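Local coordinates for protein ribonucleoside-diphosphate reductase (Pseudomonas aeruginosa, PDB 5IM3) that probably catalyses the thioredoxin-dependent reduction of ribonucleoside diphosphates to deoxyribonucleotides for DNA synthesis and, as an allosteric enzyme, binds dATP, at residues Gly237-Ala242 and Leu258-Glu263; Tyr453-His458 and Thr564-Cys569; Thr483-Pro488 and Arg549-Met554. One frame throughout, in Å; residues are numbered along the deposited sequence.

Interaction 1: residues Gly237-Ala242 and Leu258-Glu263; sequences GFLGVA and LPAYIE
Leu239, Ala260 and Tyr261 supply nearly all of the 162 Å² buried between 237-242 and 258-263, and Leu239 has the largest share. Its CA lies 6.0 Å from the CA of Ala260, a short separation that the small methyl of Ala260 permits. The two side chains meet at their roots, Leu239 CB lying 4.1 Å from Ala260 CB. With CG anti to the carbonyl carbon (chi1 -67°), the leucine fork reaches past Ala260 to the next residue. There its branches divide the work: Leu239 CD2 rests on the backbone, 3.4 Å from Ala260 O and 3.7 Å from Tyr261 CA, while Leu239 CD1 meets Tyr261 CB at 4.1 Å. The tyrosine thus offers the base of its side chain; its ring leads off to pack on Ile321 and Arg325 of helix 319-330, and its OH makes a weak hydrogen bond to Glu317 OE2. Val241 adds a smaller touch, its CG2 branch 4.2 Å from Ala260 CB, so that methyl is met by two side chains.

No hydrogen bond crosses the contact. Gly240 leaves the helix with positive phi (68°), turning the chain between Leu239 and Val241 while both still point at the partner helix. The motif is a Schellman-terminated helix, 219-239, whose C-terminal end packs through apolar side chains on the next helix, 250-267.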
ATOM      1  N   GLY A 237      33.771  42.382 -38.829  1.00 64.71           N
ATOM      2  CA  GLY A 237      33.076  42.833 -40.023  1.00 67.03           C
ATOM      3  C   GLY A 237      32.035  43.895 -39.722  1.00 68.62           C
ATOM      4  O   GLY A 237      31.876  44.855 -40.479  1.00 68.87           O
ATOM      5  N   PHE A 238      31.310  43.736 -38.611  1.00 72.39           N
ATOM      6  CA  PHE A 238      30.340  44.746 -38.202  1.00 73.38           C
ATOM      7  C   PHE A 238      31.030  46.069 -37.891  1.00 73.09           C
ATOM      8  O   PHE A 238      30.569  47.135 -38.314  1.00 74.19           O
ATOM      9  CB  PHE A 238      29.553  44.247 -36.989  1.00 74.08           C
ATOM     10  CG  PHE A 238      28.472  45.190 -36.524  1.00 75.66           C
ATOM     11  CD1 PHE A 238      27.205  45.143 -37.082  1.00 76.47           C
ATOM     12  CD2 PHE A 238      28.720  46.108 -35.516  1.00 76.17           C
ATOM     13  CE1 PHE A 238      26.210  46.001 -36.651  1.00 76.41           C
ATOM     14  CE2 PHE A 238      27.727  46.968 -35.081  1.00 75.98           C
ATOM     15  CZ  PHE A 238      26.471  46.913 -35.649  1.00 76.21           C
ATOM     16  N   LEU A 239      32.143  46.017 -37.162  1.00 70.84           N
ATOM     17  CA  LEU A 239      32.881  47.214 -36.785  1.00 68.64           C
ATOM     18  C   LEU A 239      33.689  47.806 -37.929  1.00 69.86           C
ATOM     19  O   LEU A 239      34.308  48.859 -37.744  1.00 71.02           O
ATOM     20  CB  LEU A 239      33.817  46.899 -35.614  1.00 66.95           C
ATOM     21  CG  LEU A 239      33.138  46.559 -34.289  1.00 64.91           C
ATOM     22  CD1 LEU A 239      34.159  46.095 -33.263  1.00 63.90           C
ATOM     23  CD2 LEU A 239      32.358  47.762 -33.769  1.00 63.70           C
ATOM     24  N   GLY A 240      33.700  47.169 -39.096  1.00 63.97           N
ATOM     25  CA  GLY A 240      34.481  47.670 -40.208  1.00 64.28           C
ATOM     26  C   GLY A 240      35.975  47.583 -40.016  1.00 63.89           C
ATOM     27  O   GLY A 240      36.720  48.237 -40.746  1.00 67.71           O
ATOM     28  N   VAL A 241      36.439  46.794 -39.047  1.00 70.94           N
ATOM     29  CA  VAL A 241      37.874  46.624 -38.839  1.00 72.24           C
ATOM     30  C   VAL A 241      38.448  45.652 -39.859  1.00 75.07           C
ATOM     31  O   VAL A 241      39.409  45.969 -40.570  1.00 77.04           O
ATOM     32  CB  VAL A 241      38.153  46.157 -37.397  1.00 69.84           C
ATOM     33  CG1 VAL A 241      39.647  45.934 -37.180  1.00 71.43           C
ATOM     34  CG2 VAL A 241      37.619  47.168 -36.397  1.00 68.06           C
ATOM     35  N   ALA A 242      37.873  44.457 -39.945  1.00 74.07           N
ATOM     36  CA  ALA A 242      38.330  43.452 -40.892  1.00 77.92           C
ATOM     37  C   ALA A 242      37.168  42.530 -41.226  1.00 80.46           C
ATOM     38  O   ALA A 242      36.287  42.293 -40.396  1.00 76.92           O
ATOM     39  CB  ALA A 242      39.507  42.643 -40.334  1.00 77.18           C
ATOM     40  N   LEU A 258      38.644  47.881 -30.197  1.00 65.56           N
ATOM     41  CA  LEU A 258      38.084  48.485 -28.989  1.00 64.44           C
ATOM     42  C   LEU A 258      37.511  49.873 -29.247  1.00 63.21           C
ATOM     43  O   LEU A 258      36.323  50.098 -28.955  1.00 62.16           O
ATOM     44  CB  LEU A 258      39.148  48.503 -27.889  1.00 65.80           C
ATOM     45  CG  LEU A 258      38.794  49.319 -26.640  1.00 65.76           C
ATOM     46  CD1 LEU A 258      37.544  48.770 -25.959  1.00 64.73           C
ATOM     47  CD2 LEU A 258      39.962  49.352 -25.674  1.00 67.50           C
ATOM     48  N   PRO A 259      38.271  50.840 -29.772  1.00 59.11           N
ATOM     49  CA  PRO A 259      37.670  52.161 -30.020  1.00 60.07           C
ATOM     50  C   PRO A 259      36.525  52.112 -31.012  1.00 61.78           C
ATOM     51  O   PRO A 259      35.553  52.863 -30.859  1.00 61.38           O
ATOM     52  CB  PRO A 259      38.851  52.994 -30.542  1.00 62.76           C
ATOM     53  CG  PRO A 259      39.802  52.007 -31.093  1.00 61.18           C
ATOM     54  CD  PRO A 259      39.677  50.791 -30.212  1.00 61.28           C
ATOM     55  N   ALA A 260      36.604  51.243 -32.022  1.00 69.76           N
ATOM     56  CA  ALA A 260      35.478  51.074 -32.935  1.00 71.62           C
ATOM     57  C   ALA A 260      34.266  50.516 -32.206  1.00 70.89           C
ATOM     58  O   ALA A 260      33.124  50.872 -32.518  1.00 73.05           O
ATOM     59  CB  ALA A 260      35.869  50.156 -34.093  1.00 72.22           C
ATOM     60  N   TYR A 261      34.495  49.638 -31.228  1.00 66.73           N
ATOM     61  CA  TYR A 261      33.386  49.051 -30.484  1.00 64.20           C
ATOM     62  C   TYR A 261      32.701  50.097 -29.615  1.00 63.32           C
ATOM     63  O   TYR A 261      31.469  50.192 -29.595  1.00 63.99           O
ATOM     64  CB  TYR A 261      33.889  47.886 -29.632  1.00 63.04           C
ATOM     65  CG  TYR A 261      32.906  47.444 -28.575  1.00 59.69           C
ATOM     66  CD1 TYR A 261      31.857  46.592 -28.888  1.00 59.99           C
ATOM     67  CD2 TYR A 261      33.028  47.879 -27.264  1.00 60.00           C
ATOM     68  CE1 TYR A 261      30.952  46.189 -27.923  1.00 60.84           C
ATOM     69  CE2 TYR A 261      32.129  47.484 -26.292  1.00 59.12           C
ATOM     70  CZ  TYR A 261      31.095  46.637 -26.627  1.00 59.72           C
ATOM     71  OH  TYR A 261      30.201  46.239 -25.663  1.00 59.55           O
ATOM     72  N   ILE A 262      33.487  50.899 -28.893  1.00 66.05           N
ATOM     73  CA  ILE A 262      32.910  51.905 -28.006  1.00 66.72           C
ATOM     74  C   ILE A 262      32.126  52.939 -28.803  1.00 69.19           C
ATOM     75  O   ILE A 262      31.058  53.391 -28.377  1.00 68.68           O
ATOM     76  CB  ILE A 262      34.015  52.566 -27.161  1.00 66.82           C
ATOM     77  CG1 ILE A 262      34.691  51.526 -26.259  1.00 64.52           C
ATOM     78  CG2 ILE A 262      33.445  53.719 -26.334  1.00 67.17           C
ATOM     79  CD1 ILE A 262      33.778  50.922 -25.208  1.00 62.98           C
ATOM     80  N   GLU A 263      32.645  53.338 -29.965  1.00 73.18           N
ATOM     81  CA  GLU A 263      31.971  54.362 -30.757  1.00 77.55           C
ATOM     82  C   GLU A 263      30.616  53.869 -31.247  1.00 76.88           C
ATOM     83  O   GLU A 263      29.607  54.575 -31.132  1.00 77.65           O
ATOM     84  CB  GLU A 263      32.853  54.786 -31.933  1.00 81.92           C
ATOM     85  CG  GLU A 263      32.346  56.024 -32.663  1.00 86.05           C
ATOM     86  CD  GLU A 263      33.349  56.572 -33.663  1.00 91.51           C
ATOM     87  OE1 GLU A 263      34.416  55.946 -33.856  1.00 91.03           O
ATOM     88  OE2 GLU A 263      33.073  57.639 -34.257  1.00 94.47           O
TER

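Interaction 2: residues Tyr453-His458 and Thr564-Cys569; sequences YLETWH and TFKDPC
Tyr453 and Thr564 open a buried contact in the parallel part of the reductase barrel sheet, between strands 450-455 and 562-565, which are separated by strand 482-487. Accordingly CA of Glu455 lies 8.4 Å from CA of Lys566, and CA of Tyr453 9.1 Å from CA of Thr564; side chains alone bridge the gap, passing over the intervening strand.

Tyr453 comes first. The edge of its ring faces Thr564, with Tyr453 CE2 3.6 Å from Thr564 OG1, which lies in the ring plane; the two side chains cross at about a right angle. Polar needs are met outside this pair, since Tyr453 OH bonds to Asn585 O and Thr564 OG1 to Asn485 O on the middle strand.

Two residues on, Glu455 extends with CG anti to the backbone N (chi1 -158°), bringing its carboxylate to Lys566, the first residue of helix 566-571. The lysine is stretched as well, and its aliphatic part runs beside the carboxylate, Lys566 CD lying 3.5 Å from Glu455 OE2. Glu455 OE1 is held by His513 ND1 and Lys566 NZ also bonds to Leu515 O, so the ion pair is anchored at both ends despite its burial.

A type I turn from Glu455 to His458 then folds Trp457 back, with Glu455 CB against one face of its indole, toward the rim. NE1 gives a weak, bent bond (142°) to Glu455 OE2. Glu455 OE2 also receives Lys566 NZ at 2.6 Å, a hydrogen-bonded salt bridge on the syn side, 32° out of the carboxylate plane.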
ATOM      1  N   TYR A 453       9.536  34.544   4.023  1.00 41.21           N
ATOM      2  CA  TYR A 453      10.018  34.002   5.286  1.00 40.45           C
ATOM      3  C   TYR A 453       8.972  34.204   6.377  1.00 39.87           C
ATOM      4  O   TYR A 453       8.315  35.248   6.433  1.00 38.77           O
ATOM      5  CB  TYR A 453      11.325  34.674   5.708  1.00 35.82           C
ATOM      6  CG  TYR A 453      12.548  34.218   4.950  1.00 38.27           C
ATOM      7  CD1 TYR A 453      12.807  34.682   3.666  1.00 39.36           C
ATOM      8  CD2 TYR A 453      13.467  33.360   5.534  1.00 37.08           C
ATOM      9  CE1 TYR A 453      13.933  34.282   2.976  1.00 38.34           C
ATOM     10  CE2 TYR A 453      14.597  32.952   4.849  1.00 42.44           C
ATOM     11  CZ  TYR A 453      14.823  33.417   3.570  1.00 41.72           C
ATOM     12  OH  TYR A 453      15.942  33.020   2.881  1.00 44.10           O
ATOM     13  N   LEU A 454       8.831  33.209   7.251  1.00 40.25           N
ATOM     14  CA  LEU A 454       7.918  33.306   8.383  1.00 39.65           C
ATOM     15  C   LEU A 454       8.547  32.653   9.605  1.00 39.64           C
ATOM     16  O   LEU A 454       9.125  31.569   9.508  1.00 43.21           O
ATOM     17  CB  LEU A 454       6.572  32.647   8.075  1.00 37.17           C
ATOM     18  CG  LEU A 454       5.426  33.096   8.978  1.00 41.29           C
ATOM     19  CD1 LEU A 454       5.011  34.521   8.640  1.00 39.25           C
ATOM     20  CD2 LEU A 454       4.247  32.144   8.867  1.00 40.95           C
ATOM     21  N   GLU A 455       8.431  33.318  10.751  1.00 41.64           N
ATOM     22  CA  GLU A 455       9.009  32.816  11.987  1.00 42.11           C
ATOM     23  C   GLU A 455       8.125  31.715  12.576  1.00 43.50           C
ATOM     24  O   GLU A 455       6.908  31.691  12.369  1.00 40.64           O
ATOM     25  CB  GLU A 455       9.195  33.962  12.983  1.00 44.13           C
ATOM     26  CG  GLU A 455      10.237  33.704  14.060  1.00 43.11           C
ATOM     27  CD  GLU A 455      10.748  34.981  14.701  1.00 46.15           C
ATOM     28  OE1 GLU A 455      10.830  36.016  14.000  1.00 46.86           O
ATOM     29  OE2 GLU A 455      11.074  34.954  15.905  1.00 47.52           O
ATOM     30  N   THR A 456       8.757  30.799  13.321  1.00 41.41           N
ATOM     31  CA  THR A 456       8.144  29.505  13.623  1.00 42.14           C
ATOM     32  C   THR A 456       7.031  29.573  14.668  1.00 43.33           C
ATOM     33  O   THR A 456       6.242  28.625  14.766  1.00 44.22           O
ATOM     34  CB  THR A 456       9.220  28.517  14.086  1.00 41.73           C
ATOM     35  OG1 THR A 456      10.358  28.609  13.220  1.00 40.49           O
ATOM     36  CG2 THR A 456       8.691  27.093  14.042  1.00 45.73           C
ATOM     37  N   TRP A 457       6.945  30.648  15.448  1.00 43.60           N
ATOM     38  CA  TRP A 457       5.836  30.827  16.379  1.00 46.27           C
ATOM     39  C   TRP A 457       4.646  31.544  15.749  1.00 47.09           C
ATOM     40  O   TRP A 457       3.612  31.696  16.409  1.00 44.97           O
ATOM     41  CB  TRP A 457       6.295  31.598  17.624  1.00 46.70           C
ATOM     42  CG  TRP A 457       7.020  32.880  17.330  1.00 47.67           C
ATOM     43  CD1 TRP A 457       8.369  33.087  17.380  1.00 46.46           C
ATOM     44  CD2 TRP A 457       6.438  34.132  16.943  1.00 46.71           C
ATOM     45  NE1 TRP A 457       8.662  34.385  17.051  1.00 46.51           N
ATOM     46  CE2 TRP A 457       7.496  35.049  16.775  1.00 46.54           C
ATOM     47  CE3 TRP A 457       5.129  34.566  16.720  1.00 47.36           C
ATOM     48  CZ2 TRP A 457       7.285  36.373  16.398  1.00 46.97           C
ATOM     49  CZ3 TRP A 457       4.921  35.886  16.343  1.00 47.33           C
ATOM     50  CH2 TRP A 457       5.993  36.772  16.188  1.00 47.77           C
ATOM     51  N   HIS A 458       4.767  31.987  14.500  1.00 46.17           N
ATOM     52  CA  HIS A 458       3.683  32.703  13.842  1.00 46.01           C
ATOM     53  C   HIS A 458       2.456  31.808  13.715  1.00 45.26           C
ATOM     54  O   HIS A 458       2.556  30.642  13.325  1.00 43.98           O
ATOM     55  CB  HIS A 458       4.143  33.177  12.464  1.00 45.57           C
ATOM     56  CG  HIS A 458       3.279  34.240  11.859  1.00 44.98           C
ATOM     57  ND1 HIS A 458       2.064  33.967  11.270  1.00 45.40           N
ATOM     58  CD2 HIS A 458       3.468  35.574  11.730  1.00 45.40           C
ATOM     59  CE1 HIS A 458       1.537  35.089  10.812  1.00 46.51           C
ATOM     60  NE2 HIS A 458       2.370  36.078  11.078  1.00 46.47           N
ATOM     61  N   THR A 564      16.115  28.014   7.792  1.00 47.88           N
ATOM     62  CA  THR A 564      17.131  29.008   8.116  1.00 47.53           C
ATOM     63  C   THR A 564      16.991  29.386   9.583  1.00 46.65           C
ATOM     64  O   THR A 564      15.898  29.314  10.151  1.00 47.30           O
ATOM     65  CB  THR A 564      17.011  30.263   7.231  1.00 43.36           C
ATOM     66  OG1 THR A 564      15.807  30.965   7.552  1.00 43.14           O
ATOM     67  CG2 THR A 564      17.002  29.886   5.748  1.00 40.46           C
ATOM     68  N   PHE A 565      18.102  29.795  10.194  1.00 42.94           N
ATOM     69  CA  PHE A 565      18.180  29.948  11.644  1.00 44.55           C
ATOM     70  C   PHE A 565      18.380  31.412  12.017  1.00 43.27           C
ATOM     71  O   PHE A 565      19.402  32.019  11.680  1.00 39.13           O
ATOM     72  CB  PHE A 565      19.291  29.063  12.203  1.00 44.81           C
ATOM     73  CG  PHE A 565      19.071  27.608  11.925  1.00 48.93           C
ATOM     74  CD1 PHE A 565      18.037  26.927  12.545  1.00 48.81           C
ATOM     75  CD2 PHE A 565      19.867  26.930  11.019  1.00 50.50           C
ATOM     76  CE1 PHE A 565      17.813  25.591  12.283  1.00 50.62           C
ATOM     77  CE2 PHE A 565      19.646  25.591  10.752  1.00 51.58           C
ATOM     78  CZ  PHE A 565      18.617  24.923  11.385  1.00 50.94           C
ATOM     79  N   LYS A 566      17.406  31.955  12.749  1.00 43.59           N
ATOM     80  CA  LYS A 566      17.325  33.390  12.986  1.00 41.12           C
ATOM     81  C   LYS A 566      18.433  33.881  13.911  1.00 42.41           C
ATOM     82  O   LYS A 566      19.003  34.955  13.688  1.00 44.67           O
ATOM     83  CB  LYS A 566      15.943  33.715  13.564  1.00 42.07           C
ATOM     84  CG  LYS A 566      15.826  35.019  14.338  1.00 43.12           C
ATOM     85  CD  LYS A 566      14.456  35.128  14.973  1.00 42.31           C
ATOM     86  CE  LYS A 566      14.317  36.407  15.773  1.00 44.62           C
ATOM     87  NZ  LYS A 566      13.145  36.348  16.691  1.00 47.12           N
ATOM     88  N   ASP A 567      18.747  33.121  14.951  1.00 45.50           N
ATOM     89  CA  ASP A 567      19.601  33.625  16.020  1.00 48.94           C
ATOM     90  C   ASP A 567      21.076  33.676  15.631  1.00 50.93           C
ATOM     91  O   ASP A 567      21.744  34.679  15.930  1.00 53.36           O
ATOM     92  CB  ASP A 567      19.389  32.784  17.279  1.00 51.03           C
ATOM     93  CG  ASP A 567      18.048  33.071  17.942  1.00 52.31           C
ATOM     94  OD1 ASP A 567      17.655  34.255  18.000  1.00 50.18           O
ATOM     95  OD2 ASP A 567      17.381  32.117  18.390  1.00 53.77           O
ATOM     96  N   PRO A 568      21.641  32.652  14.984  1.00 49.94           N
ATOM     97  CA  PRO A 568      23.018  32.810  14.484  1.00 52.35           C
ATOM     98  C   PRO A 568      23.151  33.917  13.448  1.00 50.72           C
ATOM     99  O   PRO A 568      24.189  34.587  13.407  1.00 52.38           O
ATOM    100  CB  PRO A 568      23.354  31.426  13.902  1.00 51.20           C
ATOM    101  CG  PRO A 568      22.059  30.716  13.763  1.00 52.64           C
ATOM    102  CD  PRO A 568      21.161  31.267  14.827  1.00 51.55           C
ATOM    103  N   CYS A 569      22.127  34.141  12.617  1.00 48.60           N
ATOM    104  CA  CYS A 569      22.182  35.248  11.666  1.00 49.34           C
ATOM    105  C   CYS A 569      22.239  36.598  12.369  1.00 47.54           C
ATOM    106  O   CYS A 569      22.830  37.546  11.841  1.00 46.59           O
ATOM    107  CB  CYS A 569      20.972  35.214  10.730  1.00 49.12           C
ATOM    108  SG  CYS A 569      20.936  33.837   9.570  1.00 49.81           S
TER

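Interaction 3: residues Thr483-Pro488 and Arg549-Met554; sequences TANWIP and RKMLSM
Met551 and Asn485 each set CG anti to the carbonyl carbon (chi1 -64° and -70°), so that both side chains reach into the layer between strand 482-487 and helix 544-558. Ile487 turns its CG1 branch the same way and carries CD1 out to the methionine. This is helix-on-sheet packing in the alpha/beta barrel domain: the helix is followed in the chain by strand 562-565, which runs parallel to 482-487 as its neighbour in the sheet.

The two strand residues stand two positions apart and therefore present side chains on the same face. Met551 spans the gap alone, its CA 8.6 Å from the CA of Asn485, and CE does all the touching. Ile487 meets it tip to tip, whereas Asn485 crosses the methionine obliquely and lays its amide against the methyl. The contact is thus one methyl set between an apolar branch and a polar group. No hydrogen bond joins the two segments, and the buried area is a modest 109 Å².

Neighbouring elements complete the layer. Leu563 of strand 562-565 also touches Ile487 and Leu552, and packs on Asn485, while Lys550 NZ of the helix forms a salt bridge with Glu466.

A bend at the last torsion of the methionine (chi3 64°) sets the direction of its methyl. Met551 CE comes to rest 3.7 Å from Ile487 CD1 and 3.8 Å from Asn485 OD1.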
ATOM      1  N   THR A 483       9.307  29.689  -0.175  1.00 35.54           N
ATOM      2  CA  THR A 483       9.036  29.863   1.242  1.00 35.91           C
ATOM      3  C   THR A 483      10.241  29.385   2.035  1.00 39.17           C
ATOM      4  O   THR A 483      10.972  28.489   1.598  1.00 39.94           O
ATOM      5  CB  THR A 483       7.788  29.075   1.684  1.00 36.88           C
ATOM      6  OG1 THR A 483       7.965  27.697   1.356  1.00 38.03           O
ATOM      7  CG2 THR A 483       6.529  29.593   0.997  1.00 36.31           C
ATOM      8  N   ALA A 484      10.445  29.984   3.210  1.00 38.01           N
ATOM      9  CA  ALA A 484      11.518  29.556   4.096  1.00 40.25           C
ATOM     10  C   ALA A 484      11.104  29.766   5.544  1.00 38.79           C
ATOM     11  O   ALA A 484      10.429  30.744   5.867  1.00 38.54           O
ATOM     12  CB  ALA A 484      12.820  30.309   3.813  1.00 38.90           C
ATOM     13  N   ASN A 485      11.521  28.842   6.408  1.00 42.62           N
ATOM     14  CA  ASN A 485      11.326  28.986   7.843  1.00 44.94           C
ATOM     15  C   ASN A 485      12.398  29.888   8.445  1.00 45.01           C
ATOM     16  O   ASN A 485      13.588  29.751   8.143  1.00 43.93           O
ATOM     17  CB  ASN A 485      11.370  27.621   8.532  1.00 45.51           C
ATOM     18  CG  ASN A 485      10.162  26.760   8.215  1.00 49.03           C
ATOM     19  OD1 ASN A 485      10.283  25.701   7.593  1.00 52.34           O
ATOM     20  ND2 ASN A 485       8.991  27.198   8.662  1.00 46.89           N
ATOM     21  N   TRP A 486      11.967  30.802   9.309  1.00 42.97           N
ATOM     22  CA  TRP A 486      12.850  31.669  10.091  1.00 44.10           C
ATOM     23  C   TRP A 486      12.800  31.144  11.529  1.00 44.39           C
ATOM     24  O   TRP A 486      11.921  31.508  12.309  1.00 45.57           O
ATOM     25  CB  TRP A 486      12.394  33.124   9.969  1.00 44.17           C
ATOM     26  CG  TRP A 486      13.359  34.157  10.470  1.00 44.96           C
ATOM     27  CD1 TRP A 486      13.130  35.081  11.447  1.00 45.28           C
ATOM     28  CD2 TRP A 486      14.696  34.388  10.004  1.00 42.55           C
ATOM     29  NE1 TRP A 486      14.242  35.871  11.622  1.00 46.44           N
ATOM     30  CE2 TRP A 486      15.216  35.466  10.749  1.00 45.51           C
ATOM     31  CE3 TRP A 486      15.501  33.789   9.033  1.00 44.30           C
ATOM     32  CZ2 TRP A 486      16.508  35.957  10.553  1.00 44.72           C
ATOM     33  CZ3 TRP A 486      16.787  34.275   8.842  1.00 43.66           C
ATOM     34  CH2 TRP A 486      17.277  35.345   9.599  1.00 43.89           C
ATOM     35  N   ILE A 487      13.745  30.276  11.874  1.00 44.07           N
ATOM     36  CA  ILE A 487      13.620  29.394  13.033  1.00 44.92           C
ATOM     37  C   ILE A 487      14.424  29.981  14.190  1.00 46.17           C
ATOM     38  O   ILE A 487      15.647  30.134  14.059  1.00 44.68           O
ATOM     39  CB  ILE A 487      14.094  27.971  12.713  1.00 43.81           C
ATOM     40  CG1 ILE A 487      13.387  27.440  11.463  1.00 42.02           C
ATOM     41  CG2 ILE A 487      13.826  27.050  13.906  1.00 42.89           C
ATOM     42  CD1 ILE A 487      13.972  26.144  10.940  1.00 42.33           C
ATOM     43  N   PRO A 488      13.801  30.295  15.325  1.00 47.24           N
ATOM     44  CA  PRO A 488      14.581  30.688  16.505  1.00 47.60           C
ATOM     45  C   PRO A 488      15.246  29.485  17.156  1.00 48.84           C
ATOM     46  O   PRO A 488      14.754  28.357  17.084  1.00 47.22           O
ATOM     47  CB  PRO A 488      13.534  31.311  17.439  1.00 48.96           C
ATOM     48  CG  PRO A 488      12.289  31.479  16.613  1.00 47.93           C
ATOM     49  CD  PRO A 488      12.353  30.439  15.554  1.00 47.48           C
ATOM     50  N   ARG A 549       8.459  17.729  12.721  1.00 51.90           N
ATOM     51  CA  ARG A 549       8.193  16.642  11.783  1.00 54.22           C
ATOM     52  C   ARG A 549       7.420  17.140  10.567  1.00 50.64           C
ATOM     53  O   ARG A 549       7.712  16.744   9.432  1.00 48.12           O
ATOM     54  CB  ARG A 549       7.423  15.522  12.489  1.00 58.07           C
ATOM     55  CG  ARG A 549       6.950  14.402  11.569  1.00 61.22           C
ATOM     56  CD  ARG A 549       6.215  13.303  12.334  1.00 66.99           C
ATOM     57  NE  ARG A 549       7.112  12.508  13.170  1.00 70.78           N
ATOM     58  CZ  ARG A 549       6.778  11.354  13.746  1.00 76.79           C
ATOM     59  NH1 ARG A 549       5.562  10.848  13.578  1.00 78.88           N
ATOM     60  NH2 ARG A 549       7.663  10.698  14.489  1.00 78.52           N
ATOM     61  N   LYS A 550       6.426  18.003  10.784  1.00 52.79           N
ATOM     62  CA  LYS A 550       5.673  18.562   9.666  1.00 53.40           C
ATOM     63  C   LYS A 550       6.574  19.400   8.768  1.00 52.70           C
ATOM     64  O   LYS A 550       6.456  19.354   7.537  1.00 52.08           O
ATOM     65  CB  LYS A 550       4.508  19.399  10.194  1.00 55.75           C
ATOM     66  CG  LYS A 550       3.612  19.995   9.118  1.00 56.22           C
ATOM     67  CD  LYS A 550       2.844  18.915   8.375  1.00 60.10           C
ATOM     68  CE  LYS A 550       1.802  19.514   7.451  1.00 60.84           C
ATOM     69  NZ  LYS A 550       1.067  18.466   6.692  1.00 64.28           N
ATOM     70  N   MET A 551       7.484  20.170   9.366  1.00 47.50           N
ATOM     71  CA  MET A 551       8.403  20.983   8.578  1.00 47.34           C
ATOM     72  C   MET A 551       9.287  20.112   7.692  1.00 47.31           C
ATOM     73  O   MET A 551       9.508  20.432   6.519  1.00 46.82           O
ATOM     74  CB  MET A 551       9.253  21.853   9.507  1.00 45.72           C
ATOM     75  CG  MET A 551       8.448  22.880  10.298  1.00 47.34           C
ATOM     76  SD  MET A 551       9.281  23.469  11.787  1.00 48.74           S
ATOM     77  CE  MET A 551      10.715  24.293  11.082  1.00 48.29           C
ATOM     78  N   LEU A 552       9.793  18.998   8.228  1.00 49.05           N
ATOM     79  CA  LEU A 552      10.681  18.151   7.435  1.00 49.70           C
ATOM     80  C   LEU A 552       9.917  17.366   6.377  1.00 48.08           C
ATOM     81  O   LEU A 552      10.444  17.137   5.282  1.00 49.24           O
ATOM     82  CB  LEU A 552      11.461  17.203   8.345  1.00 49.01           C
ATOM     83  CG  LEU A 552      12.350  17.886   9.389  1.00 49.97           C
ATOM     84  CD1 LEU A 552      13.095  16.839  10.208  1.00 50.68           C
ATOM     85  CD2 LEU A 552      13.330  18.868   8.746  1.00 49.18           C
ATOM     86  N   SER A 553       8.680  16.963   6.665  1.00 46.74           N
ATOM     87  CA  SER A 553       7.908  16.221   5.674  1.00 48.69           C
ATOM     88  C   SER A 553       7.515  17.112   4.501  1.00 47.67           C
ATOM     89  O   SER A 553       7.484  16.652   3.353  1.00 46.19           O
ATOM     90  CB  SER A 553       6.668  15.600   6.322  1.00 50.58           C
ATOM     91  OG  SER A 553       5.766  16.597   6.754  1.00 57.55           O
ATOM     92  N   MET A 554       7.216  18.390   4.763  1.00 47.09           N
ATOM     93  CA  MET A 554       6.926  19.315   3.669  1.00 45.15           C
ATOM     94  C   MET A 554       8.180  19.617   2.859  1.00 44.46           C
ATOM     95  O   MET A 554       8.129  19.679   1.626  1.00 44.52           O
ATOM     96  CB  MET A 554       6.321  20.610   4.212  1.00 45.36           C
ATOM     97  CG  MET A 554       4.887  20.481   4.705  1.00 46.50           C
ATOM     98  SD  MET A 554       3.740  19.953   3.418  1.00 51.95           S
ATOM     99  CE  MET A 554       3.632  18.190   3.764  1.00 50.41           C
TER

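Interactions 2 and 3 are buried and share one sheet, with centres 10 Å apart, whereas interaction 1 is only partly buried and its centre lies about 54 Å and 55 Å from the centres of interactions 2 and 3. Strand 482-487 ties the two barrel contacts together: interaction 2 reaches across it, while interaction 3 covers it with a helix. They also touch directly, as the probable hydrogen bond from Lys566 N to Ile487 O (2.9 Å) attests, and interaction 3 is nested within the chain loop that interaction 2 closes. Chemistry separates them. A buried ion pair marks interaction 2, one methionine methyl carries interaction 3, and interaction 1 joins consecutive helices through apolar groups.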